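Local coordinates for protein periplasmic chaperone Spy (Escherichia coli, PDB 5WO2) that acts as an ATP-independent periplasmic chaperone, a cradle-shaped homodimer that limits protein aggregation and lets substrates fold while they are bound, at residues B[85-88]-B[89-92]. Residues are numbered along the deposited sequence; the frame is centred on the assembly and turned at random.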
ATOM      1  N   LYS B  85     -17.504  15.851  12.256  1.00 44.13           N
ATOM      2  CA  LYS B  85     -17.602  14.443  11.847  1.00 41.54           C
ATOM      3  C   LYS B  85     -18.372  14.291  10.529  1.00 43.10           C
ATOM      4  O   LYS B  85     -18.022  13.484   9.687  1.00 40.20           O
ATOM      5  CB  LYS B  85     -18.303  13.605  12.915  1.00 41.62           C
ATOM      6  CG  LYS B  85     -17.544  13.398  14.194  1.00 42.36           C
ATOM      7  CD  LYS B  85     -18.411  12.658  15.240  1.00 43.54           C
ATOM      8  CE  LYS B  85     -17.609  12.401  16.510  1.00 45.59           C
ATOM      9  NZ  LYS B  85     -18.449  11.983  17.657  1.00 48.05           N
ATOM     10  N   LYS B  86     -19.433  15.075  10.352  1.00 47.12           N
ATOM     11  CA  LYS B  86     -20.154  15.036   9.084  1.00 50.05           C
ATOM     12  C   LYS B  86     -19.198  15.373   7.966  1.00 47.39           C
ATOM     13  O   LYS B  86     -19.227  14.758   6.913  1.00 45.64           O
ATOM     14  CB  LYS B  86     -21.331  16.008   9.053  1.00 56.24           C
ATOM     15  CG  LYS B  86     -22.527  15.587   9.902  1.00 61.60           C
ATOM     16  CD  LYS B  86     -23.845  16.187   9.364  1.00 68.72           C
ATOM     17  CE  LYS B  86     -23.869  17.722   9.327  1.00 75.18           C
ATOM     18  NZ  LYS B  86     -24.203  18.361  10.657  1.00 79.81           N
ATOM     19  N   GLN B  87     -18.346  16.360   8.209  1.00 46.51           N
ATOM     20  CA  GLN B  87     -17.406  16.816   7.197  1.00 46.43           C
ATOM     21  C   GLN B  87     -16.303  15.804   6.965  1.00 42.46           C
ATOM     22  O   GLN B  87     -15.922  15.523   5.833  1.00 42.89           O
ATOM     23  CB  GLN B  87     -16.792  18.144   7.604  1.00 51.47           C
ATOM     24  CG  GLN B  87     -15.852  18.706   6.555  1.00 56.79           C
ATOM     25  CD  GLN B  87     -16.574  19.087   5.258  1.00 62.24           C
ATOM     26  OE1 GLN B  87     -17.543  19.850   5.275  1.00 65.18           O
ATOM     27  NE2 GLN B  87     -16.106  18.543   4.137  1.00 63.29           N
ATOM     28  N   PHE B  88     -15.743  15.299   8.053  1.00 40.04           N
ATOM     29  CA  PHE B  88     -14.806  14.194   7.968  1.00 37.64           C
ATOM     30  C   PHE B  88     -15.397  13.046   7.162  1.00 35.54           C
ATOM     31  O   PHE B  88     -14.720  12.489   6.301  1.00 34.46           O
ATOM     32  CB  PHE B  88     -14.438  13.719   9.362  1.00 37.90           C
ATOM     33  CG  PHE B  88     -13.498  12.540   9.393  1.00 36.26           C
ATOM     34  CD1 PHE B  88     -13.955  11.240   9.167  1.00 35.12           C
ATOM     35  CD2 PHE B  88     -12.166  12.718   9.702  1.00 37.91           C
ATOM     36  CE1 PHE B  88     -13.100  10.169   9.240  1.00 35.75           C
ATOM     37  CE2 PHE B  88     -11.297  11.609   9.773  1.00 37.66           C
ATOM     38  CZ  PHE B  88     -11.772  10.358   9.531  1.00 36.41           C
ATOM     39  N   ASN B  89     -16.664  12.716   7.397  1.00 34.43           N
ATOM     40  CA  ASN B  89     -17.252  11.571   6.688  1.00 33.04           C
ATOM     41  C   ASN B  89     -17.403  11.915   5.207  1.00 33.69           C
ATOM     42  O   ASN B  89     -17.155  11.085   4.370  1.00 34.36           O
ATOM     43  CB  ASN B  89     -18.588  11.146   7.277  1.00 33.14           C
ATOM     44  CG  ASN B  89     -18.422  10.373   8.577  1.00 33.03           C
ATOM     45  OD1 ASN B  89     -17.497   9.604   8.732  1.00 31.01           O
ATOM     46  ND2 ASN B  89     -19.293  10.642   9.534  1.00 34.14           N
ATOM     47  N   ALA B  90     -17.766  13.148   4.888  1.00 36.87           N
ATOM     48  CA  ALA B  90     -17.869  13.518   3.479  1.00 39.80           C
ATOM     49  C   ALA B  90     -16.514  13.462   2.775  1.00 40.74           C
ATOM     50  O   ALA B  90     -16.398  12.955   1.638  1.00 41.27           O
ATOM     51  CB  ALA B  90     -18.483  14.894   3.359  1.00 44.03           C
ATOM     52  N   ASN B  91     -15.481  13.975   3.435  1.00 41.00           N
ATOM     53  CA  ASN B  91     -14.129  13.929   2.885  1.00 43.50           C
ATOM     54  C   ASN B  91     -13.667  12.523   2.654  1.00 39.12           C
ATOM     55  O   ASN B  91     -12.916  12.249   1.738  1.00 41.83           O
ATOM     56  CB  ASN B  91     -13.131  14.617   3.808  1.00 46.75           C
ATOM     57  CG  ASN B  91     -13.365  16.102   3.931  1.00 53.56           C
ATOM     58  OD1 ASN B  91     -14.132  16.699   3.176  1.00 55.22           O
ATOM     59  ND2 ASN B  91     -12.700  16.714   4.907  1.00 57.28           N
ATOM     60  N   PHE B  92     -14.102  11.625   3.534  1.00 36.20           N
ATOM     61  CA  PHE B  92     -13.708  10.241   3.480  1.00 32.56           C
ATOM     62  C   PHE B  92     -14.150   9.634   2.141  1.00 33.98           C
ATOM     63  O   PHE B  92     -13.444   8.814   1.539  1.00 33.88           O
ATOM     64  CB  PHE B  92     -14.310   9.469   4.684  1.00 32.83           C
ATOM     65  CG  PHE B  92     -13.661   8.115   4.925  1.00 32.94           C
ATOM     66  CD1 PHE B  92     -14.066   6.993   4.216  1.00 32.29           C
ATOM     67  CD2 PHE B  92     -12.633   7.966   5.849  1.00 35.04           C
ATOM     68  CE1 PHE B  92     -13.442   5.727   4.404  1.00 33.43           C
ATOM     69  CE2 PHE B  92     -12.024   6.710   6.054  1.00 35.07           C
ATOM     70  CZ  PHE B  92     -12.421   5.606   5.323  1.00 33.74           C
TER
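The Phe88 ring has Asn89 at its edge: OD1 of Asn89 lies in the plane of the ring, 3.9 Å from CD1 of Phe88. The ring and the Asn89 amide are nearly perpendicular, 82° apart. Tyr77, at the end of helix 48-77, makes an edge-to-face ring pair with Phe88. Phe92 lies one turn further on and points the same way as Phe88. CE1 of Phe88 meets CD2 of Phe92 obliquely at 4.1 Å.

All of this sits on one continuous alpha helix, 82-94, the last helix of the Spy chain. Four i to i+4 backbone bonds hold the turn, from Asn89 N to Lys85 O at 2.8 Å through to Phe92 N to Phe88 O at 3.0 Å. The two phenylalanines form an apolar i, i+4 pair on the side of the helix that faces the dimer partner. Ile41 of the second subunit packs on both. His38 of the second subunit stacks on the Phe92 ring, and its NE2 is hydrogen-bonded to Asn89 OD1. Tyr77 OH takes up Asn89 ND2, so both ends of this amide are bonded and its rotation is fixed.

On another side of the helix, Gln87 reaches Asn91. Its CG stands anti to the backbone N (chi1 -177°), and a bend at chi2 swings the amide along the helix. Asp4 and Leu5 touch Gln87 there, while Asp4 OD1 accepts a hydrogen bond from Asn91 ND2. The N-terminal loop is thereby joined to the last helix. NE2 of Gln87 donates to OD1 of Asn91 at 2.9 Å; OD1 lies in the plane of the Gln87 amide, but NE2 sits 38° out of the Asn91 carbonyl plane, off the lone pairs.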